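Long-range contacts in Endonuclease/exonuclease/phosphatase (Leptotrichia buccalis C-1013-b, PDB 3TEB), which probably acts as a metal-dependent hydrolase of the DNase I-like superfamily, perhaps an endonuclease or exonuclease: residues Met40-Gln45 and Ser141-Leu146; Thr75-His80 and Ile98-Ile103; Tyr200-Lys205 and Asn234-Val239; Ile210-Ser215 and Ser255-Ile260. One frame throughout, in Å; residues are numbered along the deposited sequence.

Contact 1: Met40-Gln45 and Ser141-Leu146; sequences MQEVNQ and SCHMNL. With MG (magnesium ion), chain C.
The metal site of a DNase I-like fold, where two beta sheets come face to face, brings Glu42 beside His143. Strand 37-46 belongs to one sheet and strand 135-143 to the other, so the contact illustrates how such a sandwich builds a metal site at the ends of its strands. Glu42 adopts a left-handed backbone conformation (phi and psi both 51°) in a G1 beta bulge, shared with Val43 opposite Gly94. Its extended chain carries OE2 to the magnesium ion, 1.8 Å away, and the same oxygen accepts a hydrogen bond from Asn10. Further back along this chain, Glu42 CG lies 3.7 Å from His143 CE1, obliquely to the imidazole, while carboxylate and ring planes are almost parallel, 3° apart. Deeper between the sheets, the bent chain of Gln41 packs its CG 3.8 Å from His143 CB and turns its amide toward Ser141. There Gln41 NE2 donates a weak bond of 3.4 Å to Ser141 OG, whose second partner is Ala96 O. One water bridges the backbone of Glu42 and the imidazole of His143: it accepts from Glu42 N at 2.7 Å and is hydrogen-bonded to His143 ND1 at 2.9 Å.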
# COMPACT_ATOMS: atom_id res chain seq x y z
N MSE A 40 -2.34 0.33 -2.36
CA MSE A 40 -3.47 0.70 -1.51
C MSE A 40 -3.85 -0.41 -0.55
O MSE A 40 -3.86 -1.60 -0.92
CB MSE A 40 -4.66 1.06 -2.37
CG MSE A 40 -4.53 2.39 -3.03
SE MSE A 40 -6.07 2.74 -4.15
CE MSE A 40 -5.75 1.35 -5.48
N GLN A 41 -4.17 -0.01 0.69
CA GLN A 41 -4.65 -0.93 1.71
C GLN A 41 -6.03 -0.50 2.20
O GLN A 41 -6.48 0.63 1.96
CB GLN A 41 -3.67 -1.01 2.88
CG GLN A 41 -2.24 -1.31 2.49
CD GLN A 41 -1.52 -0.08 1.95
OE1 GLN A 41 -1.68 1.03 2.48
NE2 GLN A 41 -0.72 -0.26 0.90
N GLU A 42 -6.69 -1.41 2.92
CA GLU A 42 -8.06 -1.20 3.39
C GLU A 42 -8.93 -0.78 2.19
O GLU A 42 -9.63 0.22 2.23
CB GLU A 42 -8.15 -0.22 4.60
CG GLU A 42 -7.44 -0.67 5.91
CD GLU A 42 -7.93 0.06 7.20
OE1 GLU A 42 -9.11 -0.10 7.60
OE2 GLU A 42 -7.13 0.78 7.86
N VAL A 43 -8.86 -1.55 1.11
CA VAL A 43 -9.69 -1.33 -0.07
C VAL A 43 -10.88 -2.24 0.07
O VAL A 43 -10.71 -3.46 0.14
CB VAL A 43 -8.93 -1.66 -1.37
CG1 VAL A 43 -9.86 -1.63 -2.55
CG2 VAL A 43 -7.80 -0.67 -1.59
N ASN A 44 -12.08 -1.67 0.12
CA ASN A 44 -13.29 -2.45 0.45
C ASN A 44 -14.29 -2.55 -0.69
O ASN A 44 -14.36 -1.67 -1.56
CB ASN A 44 -14.00 -1.87 1.68
CG ASN A 44 -13.11 -1.79 2.92
OD1 ASN A 44 -12.47 -2.77 3.30
ND2 ASN A 44 -13.08 -0.63 3.56
N GLN A 45 -15.06 -3.62 -0.66
CA GLN A 45 -16.24 -3.77 -1.50
C GLN A 45 -17.35 -4.48 -0.73
O GLN A 45 -17.09 -5.23 0.22
CB GLN A 45 -15.90 -4.55 -2.77
CG GLN A 45 -15.61 -6.04 -2.54
CD GLN A 45 -15.16 -6.76 -3.80
OE1 GLN A 45 -14.90 -6.15 -4.84
NE2 GLN A 45 -15.07 -8.08 -3.71
N SER A 141 2.00 -4.86 -2.08
CA SER A 141 1.10 -4.03 -1.27
C SER A 141 0.74 -4.77 0.01
O SER A 141 0.14 -5.83 -0.04
CB SER A 141 -0.15 -3.69 -2.06
OG SER A 141 -0.93 -2.74 -1.38
N CYS A 142 1.13 -4.21 1.15
CA CYS A 142 1.03 -4.94 2.42
C CYS A 142 0.24 -4.18 3.44
O CYS A 142 0.36 -2.96 3.55
CB CYS A 142 2.40 -5.17 3.02
SG CYS A 142 3.67 -5.47 1.82
N HIS A 143 -0.54 -4.93 4.22
CA HIS A 143 -1.21 -4.39 5.39
C HIS A 143 -1.14 -5.41 6.52
O HIS A 143 -1.91 -6.38 6.55
CB HIS A 143 -2.65 -4.01 5.06
CG HIS A 143 -3.40 -3.45 6.22
ND1 HIS A 143 -4.73 -3.71 6.44
CD2 HIS A 143 -2.99 -2.68 7.26
CE1 HIS A 143 -5.12 -3.10 7.54
NE2 HIS A 143 -4.08 -2.47 8.06
N MSE A 144 -0.22 -5.16 7.45
CA MSE A 144 0.15 -6.13 8.49
C MSE A 144 -0.65 -5.94 9.76
O MSE A 144 -1.28 -4.92 9.96
CB MSE A 144 1.64 -6.02 8.82
CG MSE A 144 2.56 -5.87 7.62
SE MSE A 144 2.56 -7.42 6.43
CE MSE A 144 3.39 -8.70 7.63
N ASN A 145 -0.58 -6.95 10.63
CA ASN A 145 -1.18 -6.89 11.95
C ASN A 145 -0.30 -6.08 12.91
O ASN A 145 0.86 -5.77 12.58
CB ASN A 145 -1.37 -8.30 12.50
CG ASN A 145 -2.28 -9.14 11.64
OD1 ASN A 145 -3.47 -8.85 11.50
ND2 ASN A 145 -1.73 -10.19 11.05
N LEU A 146 -0.84 -5.75 14.08
CA LEU A 146 -0.05 -5.11 15.14
C LEU A 146 1.13 -6.01 15.50
O LEU A 146 1.01 -7.24 15.48
CB LEU A 146 -0.92 -4.83 16.37
CG LEU A 146 -2.09 -3.85 16.20
CD1 LEU A 146 -3.03 -3.95 17.40
CD2 LEU A 146 -1.64 -2.40 15.98
MG MG C . -7.72 1.72 9.26
O HOH W 1 -6.04 -3.86 3.87

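Contact 2: Thr75-His80 and Ile98-Ile103; sequences TDYYLH and ITRHKI
Tyr77 and Ile98 meet in the close-packed part of this contact, their side chains crossing at about a right angle. Ile98 CG2 lies against the CD2 corner of the ring, while Arg100 CA sits over one ring face and Arg100 CG runs on past the phenol, 3.5 Å from Tyr77 CZ. The hydroxyl is bound by Tyr35 O, and Leu66 of helix 61-69 touches both Tyr77 and Ile98. Two residues on, inside strand 78-84, Leu79 CD1 reaches Ile98 CD1 at 3.6 Å; with CG1 beside its backbone N (chi1 -54°), Ile98 sends this tip toward Leu79 and leaves CG2 to Tyr77.

The solvent side is looser. The ring of Tyr78 has His101 O at its edge, 3.5 Å from CD2, and its hydroxyl end crosses the extended, exposed chain of Lys102 at a slant, OH 3.4 Å from CE. His80 and Ile103 meet, CE1 to CD1 at 3.7 Å, where strand 124-132 covers them through Ile128.

Tyr78 N donates to Thr99 O at 2.8 Å and Thr99 N to Tyr78 O at 3.0 Å. Thr99 OG1 then accepts from His101 N, an ST turn where the chain leaves the strand. The whole is the open end of an antiparallel beta hairpin, strands 78-84 and 91-99, at the margin of the first sheet of the DNase I-like sandwich.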
# COMPACT_ATOMS: atom_id res chain seq x y z
N THR A 75 -4.10 8.38 -19.65
CA THR A 75 -3.17 7.28 -19.34
C THR A 75 -3.89 6.02 -18.84
O THR A 75 -4.69 6.07 -17.91
CB THR A 75 -2.11 7.71 -18.30
OG1 THR A 75 -1.34 8.79 -18.83
CG2 THR A 75 -1.18 6.58 -17.97
N ASP A 76 -3.58 4.90 -19.49
CA ASP A 76 -4.13 3.61 -19.10
C ASP A 76 -3.58 3.18 -17.75
O ASP A 76 -2.37 3.03 -17.57
CB ASP A 76 -3.82 2.53 -20.16
CG ASP A 76 -4.55 2.78 -21.49
OD1 ASP A 76 -5.66 3.37 -21.47
OD2 ASP A 76 -4.02 2.37 -22.55
N TYR A 77 -4.49 2.98 -16.80
CA TYR A 77 -4.10 2.40 -15.53
C TYR A 77 -4.66 0.99 -15.35
O TYR A 77 -5.73 0.66 -15.87
CB TYR A 77 -4.49 3.33 -14.40
CG TYR A 77 -3.43 4.37 -14.11
CD1 TYR A 77 -3.36 5.55 -14.83
CD2 TYR A 77 -2.48 4.16 -13.11
CE1 TYR A 77 -2.38 6.50 -14.56
CE2 TYR A 77 -1.51 5.10 -12.82
CZ TYR A 77 -1.46 6.26 -13.55
OH TYR A 77 -0.49 7.18 -13.27
N TYR A 78 -3.93 0.14 -14.64
CA TYR A 78 -4.39 -1.22 -14.47
C TYR A 78 -4.57 -1.55 -13.00
O TYR A 78 -3.80 -1.09 -12.16
CB TYR A 78 -3.47 -2.21 -15.18
CG TYR A 78 -3.12 -1.79 -16.60
CD1 TYR A 78 -4.09 -1.76 -17.60
CD2 TYR A 78 -1.82 -1.39 -16.94
CE1 TYR A 78 -3.78 -1.35 -18.90
CE2 TYR A 78 -1.49 -0.99 -18.24
CZ TYR A 78 -2.48 -0.97 -19.22
OH TYR A 78 -2.17 -0.58 -20.51
N LEU A 79 -5.61 -2.31 -12.69
CA LEU A 79 -5.97 -2.61 -11.31
C LEU A 79 -5.76 -4.07 -10.97
O LEU A 79 -6.20 -4.96 -11.72
CB LEU A 79 -7.44 -2.23 -11.07
CG LEU A 79 -8.09 -2.83 -9.81
CD1 LEU A 79 -7.45 -2.34 -8.52
CD2 LEU A 79 -9.56 -2.54 -9.80
N HIS A 80 -5.11 -4.34 -9.84
CA HIS A 80 -4.99 -5.70 -9.33
C HIS A 80 -5.36 -5.68 -7.87
O HIS A 80 -4.78 -4.93 -7.09
CB HIS A 80 -3.58 -6.23 -9.54
CG HIS A 80 -3.04 -5.93 -10.90
ND1 HIS A 80 -3.20 -6.78 -11.97
CD2 HIS A 80 -2.37 -4.84 -11.37
CE1 HIS A 80 -2.63 -6.25 -13.04
NE2 HIS A 80 -2.12 -5.07 -12.70
N ILE A 98 -2.40 -0.18 -8.29
CA ILE A 98 -2.70 0.39 -9.61
C ILE A 98 -1.39 0.66 -10.32
O ILE A 98 -0.39 1.01 -9.68
CB ILE A 98 -3.46 1.72 -9.51
CG1 ILE A 98 -4.72 1.60 -8.64
CG2 ILE A 98 -3.77 2.25 -10.89
CD1 ILE A 98 -5.87 0.82 -9.27
N THR A 99 -1.36 0.50 -11.64
CA THR A 99 -0.13 0.79 -12.36
C THR A 99 -0.31 1.33 -13.75
O THR A 99 -1.25 0.96 -14.44
CB THR A 99 0.89 -0.41 -12.31
OG1 THR A 99 2.10 -0.03 -12.99
CG2 THR A 99 0.33 -1.70 -12.91
N ARG A 100 0.61 2.21 -14.12
CA ARG A 100 0.76 2.78 -15.46
C ARG A 100 1.38 1.78 -16.44
O ARG A 100 1.21 1.92 -17.66
CB ARG A 100 1.73 3.95 -15.38
CG ARG A 100 1.17 5.29 -15.62
CD ARG A 100 2.21 6.34 -15.29
NE ARG A 100 3.36 6.28 -16.20
CZ ARG A 100 4.55 6.82 -15.96
NH1 ARG A 100 4.78 7.49 -14.85
NH2 ARG A 100 5.52 6.69 -16.85
N HIS A 101 2.11 0.81 -15.89
CA HIS A 101 2.88 -0.16 -16.66
C HIS A 101 2.18 -1.49 -16.81
O HIS A 101 1.47 -1.92 -15.92
CB HIS A 101 4.20 -0.42 -15.98
CG HIS A 101 5.03 0.80 -15.78
ND1 HIS A 101 5.68 1.43 -16.82
CD2 HIS A 101 5.32 1.51 -14.67
CE1 HIS A 101 6.33 2.48 -16.36
NE2 HIS A 101 6.13 2.56 -15.06
N LYS A 102 2.42 -2.15 -17.94
CA LYS A 102 2.00 -3.53 -18.12
C LYS A 102 2.89 -4.46 -17.30
O LYS A 102 3.99 -4.07 -16.91
CB LYS A 102 2.01 -3.88 -19.60
CG LYS A 102 0.99 -3.08 -20.35
CD LYS A 102 0.98 -3.34 -21.84
CE LYS A 102 -0.25 -2.66 -22.46
NZ LYS A 102 -0.15 -2.56 -23.95
N ILE A 103 2.43 -5.68 -17.02
CA ILE A 103 3.14 -6.54 -16.05
C ILE A 103 3.54 -7.93 -16.56
O ILE A 103 2.89 -8.47 -17.47
CB ILE A 103 2.33 -6.70 -14.74
CG1 ILE A 103 0.97 -7.32 -15.03
CG2 ILE A 103 2.19 -5.37 -14.04
CD1 ILE A 103 0.41 -8.09 -13.88

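Contact 3: Tyr200-Lys205 and Asn234-Val239; sequences YVMAEK and NKELKV
Val239 O accepts the backbone N-H of Glu204 at 2.8 Å, with an N-H...O angle of 156°. A second, softer donor reaches the same oxygen: Ala203 CA lies 3.3 Å from Val239 O, in a CA-H...O contact. Two successive residues of one segment thus grip a single carbonyl.

The side chain of Val239 divides its two branches between Ala203 and Met202. One branch, CG1, packs 3.9 Å from Ala203 CB; the other, CG2, faces Met202, whose CB is 4.1 Å away, and the two side chains cross at about a right angle. Val239 also touches Val262 of the neighbouring strand 259-264. The carbonyl bond stands at the start of a parallel strand pairing: Lys205 goes on to backbone bonds with Lys240 and Ser242, so that the short strand 205-206 lies beside strand 239-245 as the outermost member of its sheet. Helix 199-202, only weakly bonded, leads into it.

Met202, a selenomethionine, extends along the loop that follows strand 225-233. A final bend (chi3 -62°) turns CE back toward Leu237 and Val239, while SE lies 3.7 Å from Glu236 CG and near the backbone N of Leu237. Phe197 touches both Met202 and Glu236, and Leu237 packs on Leu170, Ile172 and Ile264. On the solvent-exposed side, the extended chain of Glu204 crosses the twice-bent chain of Lys238. OE2 of Glu204 stands 3.1 Å from NZ of Lys238, a salt bridge that remains doubtful because the placement of the oxygen is uncertain.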
# COMPACT_ATOMS: atom_id res chain seq x y z
N TYR A 200 12.48 5.96 3.51
CA TYR A 200 12.45 7.21 4.27
C TYR A 200 13.86 7.58 4.74
O TYR A 200 14.33 8.69 4.50
CB TYR A 200 11.47 7.15 5.45
CG TYR A 200 11.48 8.42 6.27
CD1 TYR A 200 10.92 9.60 5.78
CD2 TYR A 200 12.09 8.47 7.53
CE1 TYR A 200 10.96 10.78 6.52
CE2 TYR A 200 12.12 9.64 8.28
CZ TYR A 200 11.56 10.79 7.77
OH TYR A 200 11.59 11.96 8.50
N VAL A 201 14.52 6.63 5.39
CA VAL A 201 15.87 6.83 5.93
C VAL A 201 16.88 7.10 4.80
O VAL A 201 17.68 8.02 4.89
CB VAL A 201 16.33 5.61 6.77
CG1 VAL A 201 17.70 5.87 7.41
CG2 VAL A 201 15.27 5.24 7.83
N MSE A 202 16.79 6.31 3.73
CA MSE A 202 17.70 6.43 2.59
C MSE A 202 17.52 7.69 1.76
O MSE A 202 18.38 8.00 0.95
CB MSE A 202 17.54 5.22 1.68
CG MSE A 202 18.24 3.96 2.15
SE MSE A 202 18.12 2.57 0.80
CE MSE A 202 16.20 2.34 0.71
N ALA A 203 16.42 8.41 1.95
CA ALA A 203 16.05 9.53 1.08
C ALA A 203 17.01 10.72 1.17
O ALA A 203 17.49 11.06 2.25
CB ALA A 203 14.63 9.97 1.37
N GLU A 204 17.26 11.36 0.02
CA GLU A 204 18.06 12.59 -0.03
C GLU A 204 17.34 13.78 0.59
O GLU A 204 17.94 14.54 1.33
CB GLU A 204 18.46 12.94 -1.47
CG GLU A 204 19.69 12.18 -1.97
CD GLU A 204 20.04 12.48 -3.43
OE1 GLU A 204 19.24 13.13 -4.15
OE2 GLU A 204 21.13 12.06 -3.86
N LYS A 205 16.06 13.94 0.25
CA LYS A 205 15.19 14.94 0.87
C LYS A 205 14.01 14.24 1.55
O LYS A 205 13.45 13.30 1.00
CB LYS A 205 14.69 15.94 -0.17
CG LYS A 205 15.70 17.03 -0.44
CD LYS A 205 15.69 17.54 -1.87
CE LYS A 205 16.86 18.51 -2.06
NZ LYS A 205 16.84 19.30 -3.33
N ASN A 234 14.43 -4.41 -0.63
CA ASN A 234 15.33 -5.52 -0.29
C ASN A 234 16.76 -5.23 -0.68
O ASN A 234 17.66 -6.00 -0.38
CB ASN A 234 14.87 -6.82 -0.94
CG ASN A 234 14.94 -6.78 -2.46
OD1 ASN A 234 14.83 -5.72 -3.07
ND2 ASN A 234 15.11 -7.95 -3.07
N LYS A 235 16.95 -4.11 -1.37
CA LYS A 235 18.25 -3.65 -1.80
C LYS A 235 18.35 -2.18 -1.46
O LYS A 235 17.33 -1.52 -1.29
CB LYS A 235 18.41 -3.80 -3.32
CG LYS A 235 18.27 -5.20 -3.91
CD LYS A 235 18.82 -5.18 -5.33
CE LYS A 235 18.06 -6.07 -6.28
NZ LYS A 235 18.53 -7.48 -6.27
N GLU A 236 19.58 -1.68 -1.38
CA GLU A 236 19.82 -0.25 -1.18
C GLU A 236 19.53 0.49 -2.48
O GLU A 236 19.89 0.02 -3.55
CB GLU A 236 21.26 -0.01 -0.76
CG GLU A 236 21.42 1.06 0.30
CD GLU A 236 22.73 0.92 1.06
OE1 GLU A 236 23.37 -0.15 0.98
OE2 GLU A 236 23.13 1.89 1.75
N LEU A 237 18.88 1.64 -2.37
CA LEU A 237 18.42 2.36 -3.55
C LEU A 237 18.86 3.81 -3.53
O LEU A 237 19.22 4.35 -2.49
CB LEU A 237 16.89 2.32 -3.63
CG LEU A 237 16.24 1.00 -4.00
CD1 LEU A 237 14.77 1.21 -4.25
CD2 LEU A 237 16.91 0.42 -5.23
N LYS A 238 18.82 4.42 -4.71
CA LYS A 238 19.03 5.85 -4.84
C LYS A 238 17.67 6.53 -4.75
O LYS A 238 16.89 6.53 -5.71
CB LYS A 238 19.77 6.17 -6.15
CG LYS A 238 19.92 7.65 -6.48
CD LYS A 238 20.48 8.47 -5.33
CE LYS A 238 20.25 9.94 -5.58
NZ LYS A 238 21.24 10.52 -6.53
N VAL A 239 17.39 7.07 -3.56
CA VAL A 239 16.07 7.62 -3.23
C VAL A 239 16.17 9.15 -3.14
O VAL A 239 16.67 9.69 -2.16
CB VAL A 239 15.51 7.04 -1.90
CG1 VAL A 239 14.09 7.50 -1.66
CG2 VAL A 239 15.59 5.53 -1.88

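Contact 4: Ile210-Ser215 and Ser255-Ile260; sequences ITVDKS and SDHFGI
Phe258 and Thr211 share the one hydrogen bond across this contact: Phe258 N donates to Thr211 O at 2.7 Å, nearly straight with an N-H...O angle of 174°. Of the ring contacts, the clearest is a CH-pi interaction. Val212 CG2 stands over one face of His257, 3.9 Å from the ring centroid and 20° off its normal. His257 ND1 is hydrogen-bonded to Asp229 OD1, an oxygen that also meets Thr211 OG1, so one carboxylate ties both segments together; Thr211 OG1 is hydrogen-bonded to Leu228 N as well. Ser255, Asp256 and His257 form the SDH motif of DNase I-like proteins; Asp256 is a magnesium ligand of this protein, but here its nearest side-chain atom is about 4 Å from the ion, too far for direct coordination. The Thr211-Val212 pair that packs against this motif is a classic beta bulge opposite Lys226, in the second sheet, whereas strand 259-264 belongs to the first. Around the ring of Phe258, Ile210 O lies in plane at the edge, 3.7 Å from CD2, and Asp213 CB comes obliquely to CZ, also at 3.7 Å. Apolar packing adds Thr211 CG2, turned beside its backbone N, which meets Ile260 CG1 at 3.7 Å.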
# COMPACT_ATOMS: atom_id res chain seq x y z
N ILE A 210 5.61 11.77 9.37
CA ILE A 210 4.40 11.38 10.09
C ILE A 210 3.28 10.95 9.14
O ILE A 210 2.92 11.70 8.24
CB ILE A 210 3.92 12.56 10.99
CG1 ILE A 210 5.00 12.93 12.02
CG2 ILE A 210 2.56 12.28 11.68
CD1 ILE A 210 5.55 11.74 12.82
N THR A 211 2.73 9.74 9.34
CA THR A 211 1.63 9.24 8.50
C THR A 211 0.26 9.14 9.17
O THR A 211 -0.75 9.03 8.49
CB THR A 211 1.94 7.88 7.81
OG1 THR A 211 2.30 6.89 8.79
CG2 THR A 211 3.05 8.02 6.80
N VAL A 212 0.24 9.13 10.50
CA VAL A 212 -1.01 9.14 11.24
C VAL A 212 -0.94 10.25 12.27
O VAL A 212 0.06 10.36 12.99
CB VAL A 212 -1.27 7.80 11.96
CG1 VAL A 212 -2.61 7.81 12.66
CG2 VAL A 212 -1.21 6.65 10.97
N ASP A 213 -1.97 11.08 12.31
CA ASP A 213 -2.04 12.20 13.25
C ASP A 213 -3.41 12.15 13.92
O ASP A 213 -4.43 12.16 13.25
CB ASP A 213 -1.85 13.51 12.47
CG ASP A 213 -1.74 14.74 13.38
OD1 ASP A 213 -2.32 14.77 14.49
OD2 ASP A 213 -1.08 15.70 12.94
N LYS A 214 -3.43 12.08 15.25
CA LYS A 214 -4.71 12.05 15.97
C LYS A 214 -4.96 13.35 16.77
O LYS A 214 -4.92 13.35 18.00
CB LYS A 214 -4.80 10.82 16.88
CG LYS A 214 -4.73 9.49 16.16
CD LYS A 214 -5.04 8.35 17.12
CE LYS A 214 -4.55 7.00 16.59
NZ LYS A 214 -5.45 6.38 15.58
N SER A 215 -5.23 14.44 16.05
CA SER A 215 -5.51 15.73 16.68
C SER A 215 -6.98 15.82 17.10
O SER A 215 -7.86 15.24 16.46
CB SER A 215 -5.16 16.87 15.74
OG SER A 215 -3.85 16.71 15.23
N SER A 255 -8.11 10.04 3.83
CA SER A 255 -8.28 8.85 4.64
C SER A 255 -8.05 9.16 6.12
O SER A 255 -7.97 10.32 6.52
CB SER A 255 -7.31 7.80 4.16
OG SER A 255 -7.46 6.61 4.91
N ASP A 256 -7.96 8.12 6.95
CA ASP A 256 -7.54 8.28 8.34
C ASP A 256 -6.03 8.08 8.51
O ASP A 256 -5.50 8.20 9.62
CB ASP A 256 -8.37 7.41 9.31
CG ASP A 256 -8.20 5.91 9.09
OD1 ASP A 256 -7.51 5.47 8.13
OD2 ASP A 256 -8.77 5.15 9.90
N HIS A 257 -5.35 7.76 7.40
CA HIS A 257 -3.89 7.72 7.29
C HIS A 257 -3.51 8.69 6.19
O HIS A 257 -4.29 8.88 5.26
CB HIS A 257 -3.43 6.34 6.82
CG HIS A 257 -3.47 5.27 7.86
ND1 HIS A 257 -2.36 4.52 8.18
CD2 HIS A 257 -4.48 4.80 8.62
CE1 HIS A 257 -2.69 3.64 9.12
NE2 HIS A 257 -3.97 3.79 9.40
N PHE A 258 -2.32 9.29 6.28
CA PHE A 258 -1.79 10.04 5.14
C PHE A 258 -0.97 9.09 4.26
O PHE A 258 -0.57 8.00 4.69
CB PHE A 258 -0.91 11.20 5.57
CG PHE A 258 -1.46 12.00 6.71
CD1 PHE A 258 -2.82 12.34 6.77
CD2 PHE A 258 -0.62 12.46 7.73
CE1 PHE A 258 -3.32 13.09 7.82
CE2 PHE A 258 -1.11 13.21 8.78
CZ PHE A 258 -2.46 13.53 8.83
N GLY A 259 -0.73 9.51 3.02
CA GLY A 259 0.00 8.66 2.08
C GLY A 259 1.47 9.03 2.00
O GLY A 259 1.84 10.14 2.37
N ILE A 260 2.29 8.10 1.54
CA ILE A 260 3.71 8.34 1.30
C ILE A 260 3.97 8.32 -0.18
O ILE A 260 3.46 7.46 -0.92
CB ILE A 260 4.62 7.29 1.99
CG1 ILE A 260 4.53 7.40 3.50
CG2 ILE A 260 6.07 7.48 1.58
CD1 ILE A 260 5.12 6.21 4.19

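How the contacts relate
Starting from the N terminus, the chain enters contact 1 at 40-45, then closes the 75-80/98-103 hairpin of contact 2 before 141-146 completes contact 1; the second contact is nested inside the loop of the first. The two touch through Met40 and Ile98, on adjacent strands of one sheet. Contacts 3 and 4 follow in series and cross, their segments alternating as 200-205, 210-215, 234-239 and 255-260. Contact 3 lies at the far margin of that sheet, where strand 205-206 pairs with strand 239-245, whereas contacts 1 and 4 both bridge the two sheets. Nearest atoms of contacts 1 and 4 are about 5 Å apart, as are the side chains of Glu42 and Asp256, near the magnesium ion Glu42 holds.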